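Local coordinates for MUTM (fpg) protein (Thermus thermophilus, PDB 1EE8) that belongs to the MutM (Fpg) family, in which an N-terminal domain is joined to a helical H2TH domain and a zinc finger holding a zinc ion, at residues Asp165-Phe176 against Gly254-Glu264; Pro123-Ala131 against Leu194-Val202. One frame throughout, in Å; residues are numbered along the deposited sequence.

Overall arrangement
Both contacts involve the helical H2TH region, and helices 161-170 and 184-203, consecutive in the chain, carry one segment each. Contact 1 is mostly buried, about 20 Å from the centre of the chain to its own centre, and joins the end of helix 161-170 to the zinc finger through directional bonds, a bridging water and an aromatic pair. Contact 2 is partly buried and nearer the middle, about 12 Å on the same measure; there a loop lies on helix 184-203 through leucine packing and one arginine among backbone carbonyls. The centres are about 19 Å apart, and Arg-170 NH2 meets Glu-200 OE2 in a salt bridge between the contacts.

Contact 1 of 2, residues Asp165-Phe176 against Gly254-Glu264; sequences DEALFRARLSPF and GTHFCPTCQGE. With ZN (zinc ion), chain C.
Asp-165 meets His-256 where helical residues 165-170 run beside strand 254-257, their axes 8.1 Å apart at closest approach and 28° from parallel. Asp-165 OD2 takes two donors from one residue: His-256 N at 2.8 Å from above the carboxylate plane, and His-256 ND1 at 3.3 Å nearly along the C-O direction. OD2 lies near the imidazole plane, so this pair helps set the ring's rotation; OD1 forms a salt bridge with Lys-147.

Gln-262, extended beyond CG (chi2 175°), carries its amide to the helix end. Its OE1 accepts from Cys-258 N at 2.7 Å and sits at the edge of the Phe-169 ring, while NE2 reaches Leu-173 O in a weak 3.0 Å bond. NE2 also donates to a water that bonds Asp-165 O and His-256 O. The OE1 bond ties the amide to the zinc loop, where Cys-258 and Cys-261 bind zinc through SG, each at 2.3 Å, with Cys-238 and Cys-241 completing the site. Farther along, Phe-176 drives its edge into the face of Phe-257, a T-shaped pair with planes at 80° and CE1 over the ring centre.

Beyond the interface, strand 246-249 pairs with 254-257, Leu-168 packs on helix 146-152, and Ala-167 rests on Leu-194 of helix 184-203.

Contact 2 of 2, residues Pro123-Ala131 against Leu194-Val202; sequences PEPLSEAFA and LREVLAEAV
Arg-195 reaches from helix 184-203 into the loop formed by Pro-125, Leu-126, Ser-127 and Phe-130, within the H2TH domain. The loop folds as two successive type I beta turns, Glu-124 to Ser-127 and Ser-127 to Phe-130, and this brings several backbone carbonyls round the guanidinium. NH2 makes a weak hydrogen bond to Ser-127 O at 2.8 Å, its N-H...O angle being only 117°. Pro-125 O lies close as well, 3.0 Å from Arg-195 NE. The arginine chain bends at chi3 (66°), which turns the guanidinium toward these oxygens.

Phe-130 lies alongside the same side chain, running in the opposite direction. Its CD1 stands 3.7 Å above the guanidinium plane, offset toward the rim, with ring and guanidinium planes 78° apart; Arg-195 CG meets the ring at its edge. The group therefore has an aromatic edge over one face as well as carbonyls nearby.

The apolar part of the contact is built by Leu-126 and Leu-198. Leu-126 places CD2 3.4 Å from Arg-195 O and beside Ala-199, and its other methyl, CD1, slides past Val-202 CG2 at 4.0 Å. Leu-198 CD1 presses on Pro-125 CB at 3.4 Å, tighter than ordinary carbon packing.

One shell out, Tyr-191 of the same helix positions Phe-130: its hydroxyl bonds Phe-130 O, and the two rings meet. Leu-3 and Pro-4 of helix 3-17 touch Pro-125 and Leu-198, while Glu-124 pairs with Arg-49 and Arg-50. Inside the loop, the first turn is further tied by Ser-127 OG, which donates to Glu-124 O in the carbonyl plane, on a lone pair, at an unusually short 2.5 Å.

Contact 1 of 2, residues Asp165-Phe176 against Gly254-Glu264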
loop_
_atom_site.group_PDB
_atom_site.type_symbol
_atom_site.label_atom_id
_atom_site.label_comp_id
_atom_site.label_asym_id
_atom_site.label_seq_id
_atom_site.Cartn_x
_atom_site.Cartn_y
_atom_site.Cartn_z
ATOM N N ASP A 165 -29.450 24.560 7.445
ATOM C CA ASP A 165 -30.006 25.861 7.818
ATOM C C ASP A 165 -30.774 26.490 6.641
ATOM O O ASP A 165 -31.912 26.936 6.798
ATOM C CB ASP A 165 -28.890 26.824 8.260
ATOM C CG ASP A 165 -28.347 26.513 9.653
ATOM O OD1 ASP A 165 -28.707 25.464 10.226
ATOM O OD2 ASP A 165 -27.552 27.326 10.175
ATOM N N GLU A 166 -30.161 26.515 5.459
ATOM C CA GLU A 166 -30.816 27.115 4.303
ATOM C C GLU A 166 -32.065 26.356 3.850
ATOM O O GLU A 166 -33.047 26.961 3.441
ATOM C CB GLU A 166 -29.828 27.247 3.136
ATOM C CG GLU A 166 -28.733 28.291 3.361
ATOM C CD GLU A 166 -29.285 29.700 3.540
ATOM O OE1 GLU A 166 -29.014 30.310 4.594
ATOM O OE2 GLU A 166 -29.984 30.198 2.626
ATOM N N ALA A 167 -32.034 25.034 3.927
ATOM C CA ALA A 167 -33.189 24.248 3.506
ATOM C C ALA A 167 -34.355 24.490 4.458
ATOM O O ALA A 167 -35.506 24.647 4.034
ATOM C CB ALA A 167 -32.833 22.753 3.468
ATOM N N LEU A 168 -34.048 24.515 5.748
ATOM C CA LEU A 168 -35.054 24.734 6.771
ATOM C C LEU A 168 -35.719 26.098 6.621
ATOM O O LEU A 168 -36.924 26.240 6.839
ATOM C CB LEU A 168 -34.421 24.587 8.158
ATOM C CG LEU A 168 -34.069 23.134 8.505
ATOM C CD1 LEU A 168 -33.147 23.075 9.719
ATOM C CD2 LEU A 168 -35.375 22.362 8.766
ATOM N N PHE A 169 -34.940 27.102 6.249
ATOM C CA PHE A 169 -35.509 28.430 6.059
ATOM C C PHE A 169 -36.385 28.433 4.821
ATOM O O PHE A 169 -37.488 28.979 4.820
ATOM C CB PHE A 169 -34.438 29.496 5.850
ATOM C CG PHE A 169 -35.012 30.833 5.471
ATOM C CD1 PHE A 169 -35.590 31.648 6.435
ATOM C CD2 PHE A 169 -35.056 31.233 4.141
ATOM C CE1 PHE A 169 -36.204 32.846 6.079
ATOM C CE2 PHE A 169 -35.669 32.427 3.774
ATOM C CZ PHE A 169 -36.244 33.233 4.745
ATOM N N ARG A 170 -35.883 27.839 3.749
ATOM C CA ARG A 170 -36.655 27.829 2.528
ATOM C C ARG A 170 -37.999 27.145 2.760
ATOM O O ARG A 170 -39.016 27.582 2.232
ATOM C CB ARG A 170 -35.882 27.147 1.401
ATOM C CG ARG A 170 -36.578 27.317 0.070
ATOM C CD ARG A 170 -35.703 26.965 -1.104
ATOM N NE ARG A 170 -34.540 27.843 -1.217
ATOM C CZ ARG A 170 -33.747 27.872 -2.282
ATOM N NH1 ARG A 170 -32.703 28.688 -2.320
ATOM N NH2 ARG A 170 -34.012 27.085 -3.316
ATOM N N ALA A 171 -38.000 26.092 3.574
ATOM C CA ALA A 171 -39.215 25.339 3.883
ATOM C C ALA A 171 -40.004 25.958 5.034
ATOM O O ALA A 171 -41.068 25.462 5.402
ATOM C CB ALA A 171 -38.854 23.892 4.221
ATOM N N ARG A 172 -39.476 27.036 5.604
ATOM C CA ARG A 172 -40.120 27.728 6.715
ATOM C C ARG A 172 -40.447 26.796 7.881
ATOM O O ARG A 172 -41.576 26.772 8.382
ATOM C CB ARG A 172 -41.393 28.428 6.230
ATOM C CG ARG A 172 -41.151 29.455 5.115
ATOM C CD ARG A 172 -40.305 30.620 5.600
ATOM N NE ARG A 172 -40.351 31.753 4.674
ATOM C CZ ARG A 172 -39.666 31.842 3.538
ATOM N NH1 ARG A 172 -38.851 30.865 3.159
ATOM N NH2 ARG A 172 -39.816 32.913 2.764
ATOM N N LEU A 173 -39.448 26.042 8.321
ATOM C CA LEU A 173 -39.618 25.106 9.426
ATOM C C LEU A 173 -38.605 25.353 10.534
ATOM O O LEU A 173 -37.461 25.744 10.279
ATOM C CB LEU A 173 -39.483 23.666 8.923
ATOM C CG LEU A 173 -40.559 23.187 7.951
ATOM C CD1 LEU A 173 -40.218 21.783 7.448
ATOM C CD2 LEU A 173 -41.911 23.198 8.652
ATOM N N SER A 174 -39.026 25.122 11.771
ATOM C CA SER A 174 -38.136 25.315 12.900
ATOM C C SER A 174 -37.054 24.245 12.932
ATOM O O SER A 174 -37.339 23.056 12.815
ATOM C CB SER A 174 -38.906 25.265 14.209
ATOM O OG SER A 174 -38.003 25.248 15.291
ATOM N N PRO A 175 -35.791 24.661 13.093
ATOM C CA PRO A 175 -34.680 23.711 13.141
ATOM C C PRO A 175 -34.711 22.933 14.454
ATOM O O PRO A 175 -34.204 21.815 14.543
ATOM C CB PRO A 175 -33.447 24.613 13.076
ATOM C CG PRO A 175 -33.957 25.893 12.471
ATOM C CD PRO A 175 -35.295 26.045 13.107
ATOM N N PHE A 176 -35.337 23.530 15.461
ATOM C CA PHE A 176 -35.376 22.952 16.798
ATOM C C PHE A 176 -36.550 22.069 17.206
ATOM O O PHE A 176 -36.485 21.401 18.240
ATOM C CB PHE A 176 -35.204 24.085 17.809
ATOM C CG PHE A 176 -34.192 25.109 17.385
ATOM C CD1 PHE A 176 -34.598 26.322 16.832
ATOM C CD2 PHE A 176 -32.832 24.836 17.476
ATOM C CE1 PHE A 176 -33.667 27.245 16.374
ATOM C CE2 PHE A 176 -31.892 25.756 17.018
ATOM C CZ PHE A 176 -32.309 26.962 16.466
ATOM N N GLY A 254 -23.817 26.095 15.982
ATOM C CA GLY A 254 -24.660 27.213 15.610
ATOM C C GLY A 254 -25.707 26.812 14.594
ATOM O O GLY A 254 -25.488 25.912 13.789
ATOM N N THR A 255 -26.850 27.484 14.639
ATOM C CA THR A 255 -27.947 27.225 13.717
ATOM C C THR A 255 -28.618 28.559 13.429
ATOM O O THR A 255 -29.152 29.201 14.340
ATOM C CB THR A 255 -28.975 26.249 14.332
ATOM O OG1 THR A 255 -28.362 24.967 14.519
ATOM C CG2 THR A 255 -30.189 26.095 13.423
ATOM N N HIS A 256 -28.573 28.985 12.168
ATOM C CA HIS A 256 -29.176 30.254 11.765
ATOM C C HIS A 256 -30.623 30.047 11.342
ATOM O O HIS A 256 -30.947 29.057 10.686
ATOM C CB HIS A 256 -28.398 30.882 10.608
ATOM C CG HIS A 256 -26.952 31.121 10.905
ATOM N ND1 HIS A 256 -26.039 30.097 11.039
ATOM C CD2 HIS A 256 -26.256 32.269 11.087
ATOM C CE1 HIS A 256 -24.844 30.602 11.290
ATOM N NE2 HIS A 256 -24.948 31.919 11.325
ATOM N N PHE A 257 -31.486 30.992 11.708
ATOM C CA PHE A 257 -32.904 30.890 11.384
ATOM C C PHE A 257 -33.640 32.187 11.704
ATOM O O PHE A 257 -33.142 33.023 12.460
ATOM C CB PHE A 257 -33.529 29.773 12.215
ATOM C CG PHE A 257 -33.629 30.109 13.675
ATOM C CD1 PHE A 257 -34.844 30.494 14.234
ATOM C CD2 PHE A 257 -32.492 30.097 14.484
ATOM C CE1 PHE A 257 -34.925 30.863 15.582
ATOM C CE2 PHE A 257 -32.562 30.463 15.825
ATOM C CZ PHE A 257 -33.782 30.849 16.376
ATOM N N CYS A 258 -34.825 32.348 11.116
ATOM C CA CYS A 258 -35.661 33.510 11.383
ATOM C C CYS A 258 -36.738 32.986 12.313
ATOM O O CYS A 258 -37.522 32.105 11.935
ATOM C CB CYS A 258 -36.319 34.054 10.112
ATOM S SG CYS A 258 -37.561 35.353 10.454
ATOM N N PRO A 259 -36.783 33.503 13.550
ATOM C CA PRO A 259 -37.786 33.052 14.518
ATOM C C PRO A 259 -39.209 33.183 13.982
ATOM O O PRO A 259 -39.996 32.234 14.039
ATOM C CB PRO A 259 -37.529 33.953 15.724
ATOM C CG PRO A 259 -36.045 34.224 15.627
ATOM C CD PRO A 259 -35.885 34.505 14.153
ATOM N N THR A 260 -39.537 34.354 13.450
ATOM C CA THR A 260 -40.880 34.564 12.928
ATOM C C THR A 260 -41.219 33.667 11.746
ATOM O O THR A 260 -42.188 32.918 11.796
ATOM C CB THR A 260 -41.109 36.023 12.505
ATOM O OG1 THR A 260 -40.903 36.882 13.632
ATOM C CG2 THR A 260 -42.540 36.206 12.002
ATOM N N CYS A 261 -40.420 33.737 10.687
ATOM C CA CYS A 261 -40.676 32.931 9.496
ATOM C C CYS A 261 -40.563 31.421 9.674
ATOM O O CYS A 261 -41.131 30.664 8.888
ATOM C CB CYS A 261 -39.748 33.366 8.365
ATOM S SG CYS A 261 -40.127 34.994 7.717
ATOM N N GLN A 262 -39.842 30.978 10.698
ATOM C CA GLN A 262 -39.671 29.546 10.908
ATOM C C GLN A 262 -40.343 28.963 12.153
ATOM O O GLN A 262 -39.867 27.991 12.738
ATOM C CB GLN A 262 -38.178 29.208 10.877
ATOM C CG GLN A 262 -37.577 29.391 9.485
ATOM C CD GLN A 262 -36.077 29.173 9.438
ATOM O OE1 GLN A 262 -35.289 30.098 9.659
ATOM N NE2 GLN A 262 -35.673 27.940 9.150
ATOM N N GLY A 263 -41.464 29.563 12.544
ATOM C CA GLY A 263 -42.225 29.074 13.680
ATOM C C GLY A 263 -41.557 29.030 15.039
ATOM O O GLY A 263 -41.784 28.101 15.809
ATOM N N GLU A 264 -40.741 30.032 15.338
ATOM C CA GLU A 264 -40.063 30.112 16.623
ATOM C C GLU A 264 -40.310 31.496 17.219
ATOM O O GLU A 264 -41.428 32.009 17.161
ATOM C CB GLU A 264 -38.559 29.872 16.451
ATOM C CG GLU A 264 -38.169 28.424 16.155
ATOM C CD GLU A 264 -38.574 27.457 17.263
ATOM O OE1 GLU A 264 -39.756 27.062 17.310
ATOM O OE2 GLU A 264 -37.713 27.098 18.096
HETATM ZN ZN ZN C . -38.376 36.259 8.455
HETATM O O HOH W 1 -32.691 27.556 9.374
#

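Contact 2 of 2, residues Pro123-Ala131 against Leu194-Val202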
loop_
_atom_site.group_PDB
_atom_site.type_symbol
_atom_site.label_atom_id
_atom_site.label_comp_id
_atom_site.label_asym_id
_atom_site.label_seq_id
_atom_site.Cartn_x
_atom_site.Cartn_y
_atom_site.Cartn_z
ATOM N N PRO A 123 -29.293 7.714 0.931
ATOM C CA PRO A 123 -29.309 8.007 -0.504
ATOM C C PRO A 123 -28.769 9.400 -0.834
ATOM O O PRO A 123 -28.877 10.329 -0.027
ATOM C CB PRO A 123 -30.783 7.850 -0.864
ATOM C CG PRO A 123 -31.475 8.268 0.404
ATOM C CD PRO A 123 -30.662 7.562 1.453
ATOM N N GLU A 124 -28.182 9.532 -2.020
ATOM C CA GLU A 124 -27.634 10.805 -2.468
ATOM C C GLU A 124 -28.810 11.752 -2.763
ATOM O O GLU A 124 -29.591 11.521 -3.689
ATOM C CB GLU A 124 -26.787 10.591 -3.724
ATOM C CG GLU A 124 -25.436 11.317 -3.730
ATOM C CD GLU A 124 -24.443 10.766 -2.714
ATOM O OE1 GLU A 124 -23.222 10.859 -2.966
ATOM O OE2 GLU A 124 -24.871 10.249 -1.661
ATOM N N PRO A 125 -28.943 12.829 -1.968
ATOM C CA PRO A 125 -29.992 13.851 -2.064
ATOM C C PRO A 125 -30.456 14.239 -3.467
ATOM O O PRO A 125 -31.653 14.396 -3.704
ATOM C CB PRO A 125 -29.383 15.030 -1.309
ATOM C CG PRO A 125 -28.615 14.349 -0.227
ATOM C CD PRO A 125 -27.925 13.228 -0.977
ATOM N N LEU A 126 -29.518 14.403 -4.392
ATOM C CA LEU A 126 -29.865 14.782 -5.756
ATOM C C LEU A 126 -30.002 13.583 -6.688
ATOM O O LEU A 126 -29.690 13.676 -7.876
ATOM C CB LEU A 126 -28.817 15.745 -6.316
ATOM C CG LEU A 126 -28.661 17.049 -5.534
ATOM C CD1 LEU A 126 -27.543 17.875 -6.146
ATOM C CD2 LEU A 126 -29.980 17.818 -5.545
ATOM N N SER A 127 -30.470 12.458 -6.154
ATOM C CA SER A 127 -30.635 11.259 -6.969
ATOM C C SER A 127 -32.059 10.732 -6.895
ATOM O O SER A 127 -32.847 11.147 -6.042
ATOM C CB SER A 127 -29.663 10.159 -6.518
ATOM O OG SER A 127 -30.058 9.588 -5.282
ATOM N N GLU A 128 -32.372 9.808 -7.797
ATOM C CA GLU A 128 -33.690 9.190 -7.863
ATOM C C GLU A 128 -33.900 8.324 -6.626
ATOM O O GLU A 128 -35.033 8.027 -6.246
ATOM C CB GLU A 128 -33.781 8.331 -9.124
ATOM C CG GLU A 128 -33.502 9.108 -10.409
ATOM C CD GLU A 128 -32.521 8.402 -11.335
ATOM O OE1 GLU A 128 -32.246 8.946 -12.428
ATOM O OE2 GLU A 128 -32.024 7.312 -10.970
ATOM N N ALA A 129 -32.793 7.940 -5.997
ATOM C CA ALA A 129 -32.828 7.098 -4.806
ATOM C C ALA A 129 -33.314 7.845 -3.564
ATOM O O ALA A 129 -33.806 7.230 -2.617
ATOM C CB ALA A 129 -31.445 6.506 -4.555
ATOM N N PHE A 130 -33.160 9.166 -3.554
ATOM C CA PHE A 130 -33.618 9.958 -2.417
ATOM C C PHE A 130 -35.130 10.109 -2.587
ATOM O O PHE A 130 -35.591 10.957 -3.360
ATOM C CB PHE A 130 -32.946 11.335 -2.422
ATOM C CG PHE A 130 -33.274 12.177 -1.218
ATOM C CD1 PHE A 130 -33.624 13.514 -1.362
ATOM C CD2 PHE A 130 -33.231 11.633 0.061
ATOM C CE1 PHE A 130 -33.925 14.296 -0.252
ATOM C CE2 PHE A 130 -33.530 12.405 1.173
ATOM C CZ PHE A 130 -33.880 13.740 1.018
ATOM N N ALA A 131 -35.890 9.282 -1.865
ATOM C CA ALA A 131 -37.351 9.278 -1.953
ATOM C C ALA A 131 -38.057 9.777 -0.697
ATOM O O ALA A 131 -37.586 9.574 0.423
ATOM C CB ALA A 131 -37.838 7.873 -2.293
ATOM N N LEU A 194 -34.793 21.076 0.508
ATOM C CA LEU A 194 -33.468 20.487 0.634
ATOM C C LEU A 194 -32.867 20.181 -0.738
ATOM O O LEU A 194 -31.709 20.496 -1.001
ATOM C CB LEU A 194 -33.557 19.205 1.461
ATOM C CG LEU A 194 -32.261 18.572 1.953
ATOM C CD1 LEU A 194 -31.390 19.616 2.640
ATOM C CD2 LEU A 194 -32.605 17.446 2.923
ATOM N N ARG A 195 -33.663 19.569 -1.608
ATOM C CA ARG A 195 -33.199 19.215 -2.941
ATOM C C ARG A 195 -32.911 20.431 -3.824
ATOM O O ARG A 195 -31.939 20.434 -4.584
ATOM C CB ARG A 195 -34.225 18.296 -3.615
ATOM C CG ARG A 195 -34.652 17.123 -2.724
ATOM C CD ARG A 195 -35.329 16.027 -3.527
ATOM N NE ARG A 195 -34.382 15.415 -4.451
ATOM C CZ ARG A 195 -34.641 14.352 -5.204
ATOM N NH1 ARG A 195 -35.831 13.771 -5.150
ATOM N NH2 ARG A 195 -33.702 13.863 -5.999
ATOM N N GLU A 196 -33.742 21.465 -3.714
ATOM C CA GLU A 196 -33.561 22.688 -4.504
ATOM C C GLU A 196 -32.320 23.464 -4.084
ATOM O O GLU A 196 -31.562 23.943 -4.923
ATOM C CB GLU A 196 -34.760 23.619 -4.351
ATOM C CG GLU A 196 -36.079 23.083 -4.842
ATOM C CD GLU A 196 -37.192 24.093 -4.647
ATOM O OE1 GLU A 196 -37.098 25.198 -5.226
ATOM O OE2 GLU A 196 -38.153 23.788 -3.909
ATOM N N VAL A 197 -32.129 23.610 -2.777
ATOM C CA VAL A 197 -30.975 24.347 -2.274
ATOM C C VAL A 197 -29.675 23.670 -2.686
ATOM O O VAL A 197 -28.732 24.327 -3.116
ATOM C CB VAL A 197 -31.022 24.487 -0.732
ATOM C CG1 VAL A 197 -29.751 25.149 -0.224
ATOM C CG2 VAL A 197 -32.222 25.321 -0.329
ATOM N N LEU A 198 -29.628 22.350 -2.567
ATOM C CA LEU A 198 -28.421 21.623 -2.932
ATOM C C LEU A 198 -28.178 21.752 -4.426
ATOM O O LEU A 198 -27.064 22.052 -4.857
ATOM C CB LEU A 198 -28.545 20.149 -2.532
ATOM C CG LEU A 198 -28.571 19.848 -1.027
ATOM C CD1 LEU A 198 -28.750 18.339 -0.809
ATOM C CD2 LEU A 198 -27.267 20.322 -0.373
ATOM N N ALA A 199 -29.231 21.544 -5.212
ATOM C CA ALA A 199 -29.128 21.642 -6.664
ATOM C C ALA A 199 -28.661 23.044 -7.043
ATOM O O ALA A 199 -27.810 23.208 -7.913
ATOM C CB ALA A 199 -30.489 21.331 -7.321
ATOM N N GLU A 200 -29.218 24.055 -6.379
ATOM C CA GLU A 200 -28.831 25.434 -6.647
ATOM C C GLU A 200 -27.381 25.693 -6.226
ATOM O O GLU A 200 -26.611 26.311 -6.965
ATOM C CB GLU A 200 -29.771 26.401 -5.913
ATOM C CG GLU A 200 -31.143 26.545 -6.569
ATOM C CD GLU A 200 -32.108 27.392 -5.755
ATOM O OE1 GLU A 200 -31.657 28.369 -5.116
ATOM O OE2 GLU A 200 -33.323 27.085 -5.767
ATOM N N ALA A 201 -27.012 25.209 -5.042
ATOM C CA ALA A 201 -25.656 25.396 -4.532
ATOM C C ALA A 201 -24.646 24.784 -5.496
ATOM O O ALA A 201 -23.571 25.339 -5.718
ATOM C CB ALA A 201 -25.524 24.758 -3.159
ATOM N N VAL A 202 -24.994 23.635 -6.065
ATOM C CA VAL A 202 -24.114 22.975 -7.022
ATOM C C VAL A 202 -23.972 23.851 -8.267
ATOM O O VAL A 202 -22.867 24.065 -8.768
ATOM C CB VAL A 202 -24.672 21.597 -7.432
ATOM C CG1 VAL A 202 -23.875 21.034 -8.603
ATOM C CG2 VAL A 202 -24.613 20.644 -6.247
#